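Local coordinates for glycoside hydrolase family 88 protein (Bacteroides vulgatus, PDB 4Q88), which is of uncharacterised function but is probably a hydrolase acting on glycosidic linkages in carbohydrates, at residues Val43-Asn48 and Ile65-Tyr70; Glu83-Tyr88 and Pro92-Phe97; Lys154-Thr159 and Leu163-Leu168. All coordinates share one frame; numbering follows the deposited sequence. Where two conformers were deposited one is given.

Interaction 1 (Val43-Asn48 and Ile65-Tyr70)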
# COMPACT_ATOMS: atom_id res chain seq x y z
N VAL A 43 7.09 3.47 -1.51
CA VAL A 43 5.61 3.58 -1.61
C VAL A 43 5.24 4.83 -2.45
O VAL A 43 4.35 4.77 -3.27
CB VAL A 43 4.93 3.60 -0.24
CG1 VAL A 43 3.43 3.96 -0.35
CG2 VAL A 43 5.09 2.22 0.38
N TYR A 44 5.96 5.93 -2.26
CA TYR A 44 5.74 7.13 -3.07
C TYR A 44 5.89 6.69 -4.56
O TYR A 44 5.02 6.99 -5.40
CB TYR A 44 6.67 8.30 -2.75
CG TYR A 44 6.60 9.25 -3.94
CD1 TYR A 44 5.50 10.07 -4.13
CD2 TYR A 44 7.57 9.18 -4.94
CE1 TYR A 44 5.39 10.87 -5.30
CE2 TYR A 44 7.47 9.97 -6.09
CZ TYR A 44 6.39 10.80 -6.25
OH TYR A 44 6.26 11.51 -7.42
N HIS A 45 6.96 5.94 -4.88
CA HIS A 45 7.16 5.49 -6.28
C HIS A 45 6.04 4.62 -6.78
O HIS A 45 5.73 4.70 -7.95
CB HIS A 45 8.54 4.90 -6.53
CG HIS A 45 9.59 5.96 -6.52
ND1 HIS A 45 9.82 6.76 -7.62
CD2 HIS A 45 10.33 6.47 -5.51
CE1 HIS A 45 10.74 7.65 -7.31
NE2 HIS A 45 11.04 7.52 -6.03
N THR A 46 5.43 3.76 -5.97
CA THR A 46 4.19 3.07 -6.42
C THR A 46 3.08 4.05 -6.85
O THR A 46 2.40 3.83 -7.86
CB THR A 46 3.66 2.01 -5.40
OG1 THR A 46 3.10 2.61 -4.22
CG2 THR A 46 4.76 1.07 -5.02
N GLY A 47 2.91 5.14 -6.12
CA GLY A 47 1.99 6.18 -6.52
C GLY A 47 2.37 6.85 -7.81
O GLY A 47 1.55 7.04 -8.72
N ASN A 48 3.65 7.19 -7.93
CA ASN A 48 4.15 7.81 -9.17
C ASN A 48 3.95 6.91 -10.37
O ASN A 48 3.54 7.35 -11.46
CB ASN A 48 5.61 8.20 -9.02
CG ASN A 48 6.08 9.09 -10.18
OD1 ASN A 48 5.44 10.07 -10.51
ND2 ASN A 48 7.19 8.76 -10.75
N ILE A 65 12.87 6.49 -12.75
CA ILE A 65 14.06 5.88 -13.34
C ILE A 65 15.30 6.43 -12.63
O ILE A 65 16.21 5.69 -12.30
CB ILE A 65 14.16 6.16 -14.86
CG1 ILE A 65 13.06 5.42 -15.60
CG2 ILE A 65 15.55 5.82 -15.40
CD1 ILE A 65 12.83 5.88 -17.03
N ASP A 66 15.31 7.73 -12.36
CA ASP A 66 16.48 8.37 -11.73
C ASP A 66 16.64 7.82 -10.32
O ASP A 66 17.75 7.63 -9.83
CB ASP A 66 16.32 9.90 -11.70
CG ASP A 66 16.51 10.55 -13.05
OD1 ASP A 66 16.85 9.85 -14.04
OD2 ASP A 66 16.20 11.77 -13.14
N TRP A 67 15.52 7.58 -9.63
CA TRP A 67 15.61 6.94 -8.30
C TRP A 67 16.10 5.51 -8.36
O TRP A 67 16.96 5.13 -7.56
CB TRP A 67 14.24 6.98 -7.62
CG TRP A 67 14.05 6.21 -6.35
CD1 TRP A 67 14.47 6.57 -5.10
CD2 TRP A 67 13.26 5.04 -6.19
NE1 TRP A 67 13.99 5.68 -4.16
CE2 TRP A 67 13.25 4.71 -4.81
CE3 TRP A 67 12.57 4.22 -7.09
CZ2 TRP A 67 12.55 3.61 -4.31
CZ3 TRP A 67 11.88 3.12 -6.59
CH2 TRP A 67 11.89 2.82 -5.21
N ALA A 68 15.61 4.72 -9.33
CA ALA A 68 16.06 3.36 -9.46
C ALA A 68 17.56 3.29 -9.82
O ALA A 68 18.28 2.46 -9.28
CB ALA A 68 15.25 2.62 -10.47
N ASP A 69 17.96 4.12 -10.76
CA ASP A 69 19.39 4.22 -11.17
C ASP A 69 20.29 4.55 -9.95
O ASP A 69 21.29 3.88 -9.72
CB ASP A 69 19.53 5.32 -12.26
CG ASP A 69 19.22 4.83 -13.65
OD1 ASP A 69 19.29 3.60 -13.91
OD2 ASP A 69 18.93 5.70 -14.53
N TYR A 70 19.92 5.56 -9.17
CA TYR A 70 20.64 5.97 -7.98
C TYR A 70 20.80 4.81 -6.98
O TYR A 70 21.85 4.64 -6.33
CB TYR A 70 19.92 7.15 -7.28
CG TYR A 70 20.56 7.52 -5.96
CD1 TYR A 70 21.84 8.07 -5.92
CD2 TYR A 70 19.91 7.30 -4.76
CE1 TYR A 70 22.42 8.40 -4.70
CE2 TYR A 70 20.48 7.63 -3.54
CZ TYR A 70 21.74 8.18 -3.53
OH TYR A 70 22.28 8.50 -2.31
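With chi1 at -71°, which puts CG of His-45 beside its backbone N, and chi1 at 171°, which swings CG of Trp-67 opposite its own N, the imidazole and the indole are laid one over the other between helix 39-55 and helix 58-70. They form an offset stack: the planes are only 10° apart, and the centroids of the imidazole and of the six-membered ring lie 3.8 Å from each other. The histidine slides across the seam of the two fused rings, its NE2 3.3 Å from Trp-67 CG and its CD2 3.3 Å from Trp-67 CD2. Behind it, CB of His-45 continues the same layer as a CH-pi donor over the six-membered ring. On the opposite face of the imidazole lies the edge carbon CD2 of Tyr-44, so the histidine is held between two aromatic neighbours. This is packing between two consecutive helices of a mainly helical fold, and fits the (alpha/alpha)6 barrel known for family 88 enzymes. The facing backbones stay well apart, with CA of His-45 and CA of Trp-67 8.8 Å from each other, and no hydrogen bond joins the two segments; the flat side chains fill the interval. Polar anchors fix how each ring is turned: His-45 ND1 bonds Ser-64 OG, just before 65-70, while Trp-67 NE1 bonds the backbone O of Arg-36. Without the Trp-67 indole, with an alanine here, one face of the buried imidazole would probably lose its stacking partner, a gap would open between the helices and the Arg-36 carbonyl would be left without its indole donor. One turn along helix 39-55, Asn-48 ND2 bonds the same Ser-64 OG and also the backbone O of Tyr-60.

Interaction 2 (Glu83-Tyr88 and Pro92-Phe97). With EDO (1,2-ethanediol), chain D.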
# COMPACT_ATOMS: atom_id res chain seq x y z
N GLU A 83 24.28 -13.45 6.16
CA GLU A 83 23.89 -12.40 7.14
C GLU A 83 22.51 -11.78 6.91
O GLU A 83 22.09 -10.88 7.66
CB GLU A 83 24.91 -11.28 7.21
CG GLU A 83 24.81 -10.24 6.12
CD GLU A 83 25.89 -9.18 6.21
OE1 GLU A 83 26.43 -8.99 7.33
OE2 GLU A 83 26.15 -8.50 5.19
N TRP A 84 21.82 -12.19 5.85
CA TRP A 84 20.55 -11.54 5.50
C TRP A 84 19.50 -11.72 6.61
O TRP A 84 19.34 -12.80 7.18
CB TRP A 84 19.99 -12.06 4.17
CG TRP A 84 20.76 -11.61 2.99
CD1 TRP A 84 21.92 -10.86 2.98
CD2 TRP A 84 20.42 -11.82 1.62
NE1 TRP A 84 22.33 -10.63 1.70
CE2 TRP A 84 21.45 -11.22 0.84
CE3 TRP A 84 19.38 -12.47 0.96
CZ2 TRP A 84 21.42 -11.21 -0.56
CZ3 TRP A 84 19.37 -12.50 -0.43
CH2 TRP A 84 20.38 -11.87 -1.18
N ARG A 85 18.86 -10.62 6.94
CA ARG A 85 17.84 -10.58 7.99
C ARG A 85 16.49 -10.19 7.44
O ARG A 85 16.39 -9.56 6.36
CB ARG A 85 18.23 -9.60 9.07
CG ARG A 85 19.52 -9.94 9.74
CD ARG A 85 19.63 -9.22 11.06
NE ARG A 85 20.60 -9.95 11.88
CZ ARG A 85 20.48 -10.17 13.18
NH1 ARG A 85 19.44 -9.69 13.87
NH2 ARG A 85 21.42 -10.89 13.79
N SER A 86 15.44 -10.60 8.16
CA SER A 86 14.07 -10.35 7.77
C SER A 86 13.22 -9.63 8.82
O SER A 86 12.01 -9.51 8.64
CB SER A 86 13.40 -11.67 7.44
OG SER A 86 13.36 -12.50 8.57
N THR A 87 13.82 -9.14 9.89
CA THR A 87 13.14 -8.28 10.86
C THR A 87 13.45 -6.82 10.56
O THR A 87 14.16 -6.54 9.59
CB THR A 87 13.56 -8.65 12.27
OG1 THR A 87 14.99 -8.53 12.36
CG2 THR A 87 13.15 -10.10 12.60
N TYR A 88 12.94 -5.88 11.36
CA TYR A 88 13.16 -4.43 11.06
C TYR A 88 14.63 -4.03 11.13
O TYR A 88 15.28 -4.25 12.14
CB TYR A 88 12.40 -3.47 12.00
CG TYR A 88 12.50 -2.02 11.49
CD1 TYR A 88 13.54 -1.18 11.87
CD2 TYR A 88 11.55 -1.50 10.62
CE1 TYR A 88 13.64 0.12 11.39
CE2 TYR A 88 11.62 -0.20 10.14
CZ TYR A 88 12.70 0.60 10.50
OH TYR A 88 12.77 1.90 10.02
N PRO A 92 22.58 -2.48 5.56
CA PRO A 92 22.51 -3.28 4.32
C PRO A 92 22.22 -4.79 4.48
O PRO A 92 21.98 -5.45 3.48
CB PRO A 92 23.91 -3.07 3.69
CG PRO A 92 24.41 -1.78 4.30
CD PRO A 92 23.90 -1.81 5.70
N GLU A 93 22.20 -5.35 5.69
CA GLU A 93 21.95 -6.79 5.82
C GLU A 93 20.44 -7.16 5.83
O GLU A 93 20.09 -8.32 5.75
CB GLU A 93 22.60 -7.39 7.04
CG GLU A 93 22.07 -6.96 8.37
CD GLU A 93 22.77 -5.74 8.93
OE1 GLU A 93 23.03 -4.74 8.20
OE2 GLU A 93 23.00 -5.77 10.15
N TYR A 94 19.59 -6.15 5.90
CA TYR A 94 18.13 -6.37 6.04
C TYR A 94 17.44 -6.65 4.70
O TYR A 94 16.32 -6.14 4.44
CB TYR A 94 17.53 -5.17 6.83
CG TYR A 94 17.95 -5.29 8.28
CD1 TYR A 94 17.24 -6.05 9.17
CD2 TYR A 94 19.12 -4.66 8.76
CE1 TYR A 94 17.64 -6.19 10.48
CE2 TYR A 94 19.51 -4.79 10.08
CZ TYR A 94 18.80 -5.58 10.91
OH TYR A 94 19.20 -5.71 12.21
N VAL A 95 18.09 -7.51 3.90
CA VAL A 95 17.70 -7.79 2.52
C VAL A 95 16.34 -8.52 2.43
O VAL A 95 15.61 -8.32 1.45
CB VAL A 95 18.76 -8.60 1.79
CG1 VAL A 95 18.35 -8.90 0.36
CG2 VAL A 95 20.12 -7.87 1.76
N LEU A 96 16.05 -9.37 3.41
CA LEU A 96 14.81 -10.13 3.42
C LEU A 96 13.69 -9.49 4.22
O LEU A 96 12.65 -10.13 4.44
CB LEU A 96 15.10 -11.55 3.95
CG LEU A 96 16.03 -12.35 3.03
CD1 LEU A 96 16.30 -13.73 3.61
CD2 LEU A 96 15.49 -12.44 1.61
N PHE A 97 13.86 -8.23 4.63
CA PHE A 97 12.81 -7.48 5.31
C PHE A 97 12.02 -6.74 4.22
O PHE A 97 12.59 -6.04 3.39
CB PHE A 97 13.46 -6.53 6.32
CG PHE A 97 12.48 -5.64 7.04
CD1 PHE A 97 11.42 -6.19 7.72
CD2 PHE A 97 12.66 -4.28 7.05
CE1 PHE A 97 10.52 -5.36 8.41
CE2 PHE A 97 11.76 -3.45 7.69
CZ PHE A 97 10.67 -4.01 8.33
C1 EDO D . 16.28 -12.03 10.77
O1 EDO D . 15.87 -13.32 10.36
C2 EDO D . 16.48 -11.95 12.28
O2 EDO D . 16.71 -10.57 12.66
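Trp-84 lays its indole against Val-95, crossing it obliquely: CG2 of Val-95 sits nearly straight above the five-membered ring, 3.6 Å from its centroid, while CG1 lies above the six-membered ring. Leu-96 crosses the indole at about a right angle, with CD2 3.9 Å from CE3 of Trp-84. At the other end, Phe-97 offers a face to the backbone of Tyr-88, whose CA stands 3.7 Å from the ring centroid; the Tyr-88 and Phe-97 rings are oblique to each other, planes 71° apart. Between these ends Arg-85 and Tyr-94 run side by side in the same direction, the guanidinium turned 64° from the phenol ring, and Thr-87 O meets the edge of that ring at CD1. A 1,2-ethanediol, probably from the crystallisation liquor, bonds Thr-87 OG1 through O2. Two backbone bonds set the register: Arg-85 N gives to Glu-93 O at 2.9 Å, close to straight, and Arg-85 O takes Leu-96 N at 3.0 Å, more bent. Trp-141 stacks on Phe-97, and side chains of helix 117-132 touch Trp-84, Val-95 and Leu-96. Segments 83-88 and 92-97 make a loop folded back on itself, with a type I beta turn at Tyr-94 to Phe-97, in the link between helices 58-70 and 103-113.

Interaction 3 (Lys154-Thr159 and Leu163-Leu168)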
# COMPACT_ATOMS: atom_id res chain seq x y z
N LYS A 154 3.95 -9.15 -9.84
CA LYS A 154 4.75 -8.41 -10.83
C LYS A 154 5.92 -9.29 -11.30
O LYS A 154 6.26 -9.32 -12.51
CB LYS A 154 5.24 -7.08 -10.29
CG LYS A 154 4.13 -6.06 -10.14
CD LYS A 154 4.58 -4.78 -9.43
CE LYS A 154 3.41 -3.84 -9.21
NZ LYS A 154 2.82 -3.31 -10.46
N MSE A 155 6.50 -10.07 -10.39
CA MSE A 155 7.67 -10.92 -10.75
C MSE A 155 7.20 -12.11 -11.53
O MSE A 155 7.85 -12.50 -12.53
CB MSE A 155 8.55 -11.36 -9.56
CG MSE A 155 9.20 -10.17 -8.80
SE MSE A 155 10.31 -9.03 -9.96
CE MSE A 155 11.53 -10.47 -10.51
N TYR A 156 6.06 -12.69 -11.15
CA TYR A 156 5.41 -13.73 -11.97
C TYR A 156 5.14 -13.22 -13.37
O TYR A 156 5.40 -13.94 -14.38
CB TYR A 156 4.11 -14.27 -11.34
CG TYR A 156 3.50 -15.30 -12.24
CD1 TYR A 156 3.95 -16.61 -12.21
CD2 TYR A 156 2.57 -14.94 -13.23
CE1 TYR A 156 3.48 -17.57 -13.10
CE2 TYR A 156 2.07 -15.91 -14.13
CZ TYR A 156 2.53 -17.22 -14.05
OH TYR A 156 2.07 -18.20 -14.90
N ASP A 157 4.56 -12.02 -13.49
CA ASP A 157 4.24 -11.49 -14.82
C ASP A 157 5.47 -11.50 -15.75
O ASP A 157 5.39 -11.86 -16.97
CB ASP A 157 3.74 -10.05 -14.69
CG ASP A 157 3.41 -9.44 -16.01
OD1 ASP A 157 2.61 -10.04 -16.74
OD2 ASP A 157 3.95 -8.37 -16.30
N ILE A 158 6.62 -11.16 -15.18
CA ILE A 158 7.91 -11.18 -15.95
C ILE A 158 8.46 -12.58 -16.18
O ILE A 158 8.74 -12.95 -17.34
CB ILE A 158 8.96 -10.32 -15.27
CG1 ILE A 158 8.49 -8.85 -15.29
CG2 ILE A 158 10.33 -10.44 -15.98
CD1 ILE A 158 9.23 -7.98 -14.30
N THR A 159 8.62 -13.36 -15.12
CA THR A 159 9.32 -14.63 -15.19
C THR A 159 8.52 -15.83 -15.62
O THR A 159 9.09 -16.85 -16.08
CB THR A 159 9.93 -14.98 -13.83
OG1 THR A 159 8.88 -15.15 -12.88
CG2 THR A 159 10.93 -13.90 -13.35
N LEU A 163 6.36 -20.48 -8.78
CA LEU A 163 6.64 -20.48 -7.36
C LEU A 163 6.26 -19.12 -6.74
O LEU A 163 5.89 -19.07 -5.57
CB LEU A 163 8.12 -20.77 -7.09
CG LEU A 163 8.52 -21.07 -5.65
CD1 LEU A 163 7.72 -22.22 -5.09
CD2 LEU A 163 10.03 -21.33 -5.50
N TYR A 164 6.39 -18.02 -7.49
CA TYR A 164 5.98 -16.71 -6.98
C TYR A 164 4.52 -16.75 -6.50
O TYR A 164 4.17 -16.18 -5.47
CB TYR A 164 6.14 -15.62 -8.04
CG TYR A 164 7.59 -15.14 -8.20
CD1 TYR A 164 8.18 -14.33 -7.24
CD2 TYR A 164 8.34 -15.45 -9.36
CE1 TYR A 164 9.48 -13.88 -7.40
CE2 TYR A 164 9.65 -15.00 -9.51
CZ TYR A 164 10.22 -14.24 -8.53
OH TYR A 164 11.52 -13.79 -8.66
N LEU A 165 3.68 -17.42 -7.25
CA LEU A 165 2.24 -17.41 -6.95
C LEU A 165 1.89 -18.41 -5.88
O LEU A 165 0.94 -18.15 -5.12
CB LEU A 165 1.40 -17.59 -8.22
CG LEU A 165 1.68 -16.54 -9.32
CD1 LEU A 165 0.77 -16.82 -10.50
CD2 LEU A 165 1.52 -15.11 -8.85
N GLU A 166 2.64 -19.51 -5.74
CA GLU A 166 2.45 -20.44 -4.63
C GLU A 166 2.97 -19.81 -3.32
O GLU A 166 2.31 -19.87 -2.28
CB GLU A 166 3.13 -21.79 -4.91
CG GLU A 166 3.23 -22.77 -3.74
CD GLU A 166 1.91 -23.14 -3.10
OE1 GLU A 166 0.92 -23.33 -3.86
OE2 GLU A 166 1.85 -23.24 -1.83
N LYS A 167 4.13 -19.16 -3.36
CA LYS A 167 4.65 -18.54 -2.15
C LYS A 167 3.86 -17.31 -1.72
O LYS A 167 3.82 -16.99 -0.49
CB LYS A 167 6.15 -18.22 -2.33
CG LYS A 167 7.05 -19.47 -2.29
CD LYS A 167 7.39 -19.89 -0.86
CE LYS A 167 8.02 -21.27 -0.77
NZ LYS A 167 8.22 -21.72 0.63
N LEU A 168 3.28 -16.60 -2.69
CA LEU A 168 2.32 -15.50 -2.36
C LEU A 168 1.26 -16.05 -1.35
O LEU A 168 1.07 -15.48 -0.27
CB LEU A 168 1.64 -14.97 -3.62
CG LEU A 168 0.40 -14.06 -3.46
CD1 LEU A 168 0.77 -12.83 -2.69
CD2 LEU A 168 -0.13 -13.69 -4.83
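Tyr-164 (chi1 -78°, CG beside its own N) projects its ring toward helix 144-159, where CB of selenomethionine Met-155 rests over one face, 3.5 Å from the ring centroid and displaced toward the CE1-CZ side. The selenomethionine chain is bent at both chi2 (-58°) and chi3, which folds it back and brings its methyl CE to 3.8 Å from the Tyr-164 OH. Thr-159 crosses the same ring at about a right angle, its OG1 3.5 Å from CE2 of Tyr-164. That hydroxyl is directed to Met-155 O, a bond of 2.9 Å whose donor stands above the carbonyl plane; the same oxygen also accepts from Thr-159 N. CD1 of Leu-165 comes over the centre of the Tyr-156 ring, 3.5 Å from the centroid. Leu-165 CD2 meanwhile touches Tyr-156 CB at 3.7 Å. The segments form a near-antiparallel helical hairpin, their axes 9.1 Å apart at 161°. Outside it, Tyr-164 OH bonds Glu-128 of helix 117-132. With no hydrogen bond crossing between the segments, their cohesion comes from aliphatic carbons on aromatic faces, while the buried phenol finds its polar partner in a third helix.

The three contacts follow one another along the chain without overlap, interaction 1 first and interaction 3 last, with centres about 21 Å apart in each pairing. None touches another: nearest atoms are about 7 Å apart between interactions 1 and 3, and about 11 Å for the pairs involving interaction 2. Interactions 1 and 3 each join two successive helices, 39-55 with 58-70 and 144-159 with 163-179, whereas interaction 2 lies within the connection from 58-70 to 103-113. Shared neighbours relate them: helix 103-113 borders interactions 1 and 3, and helix 117-132 borders 2 and 3. The three local pairings, all within the family 88 range, thus stay apart but are bridged by these two helices.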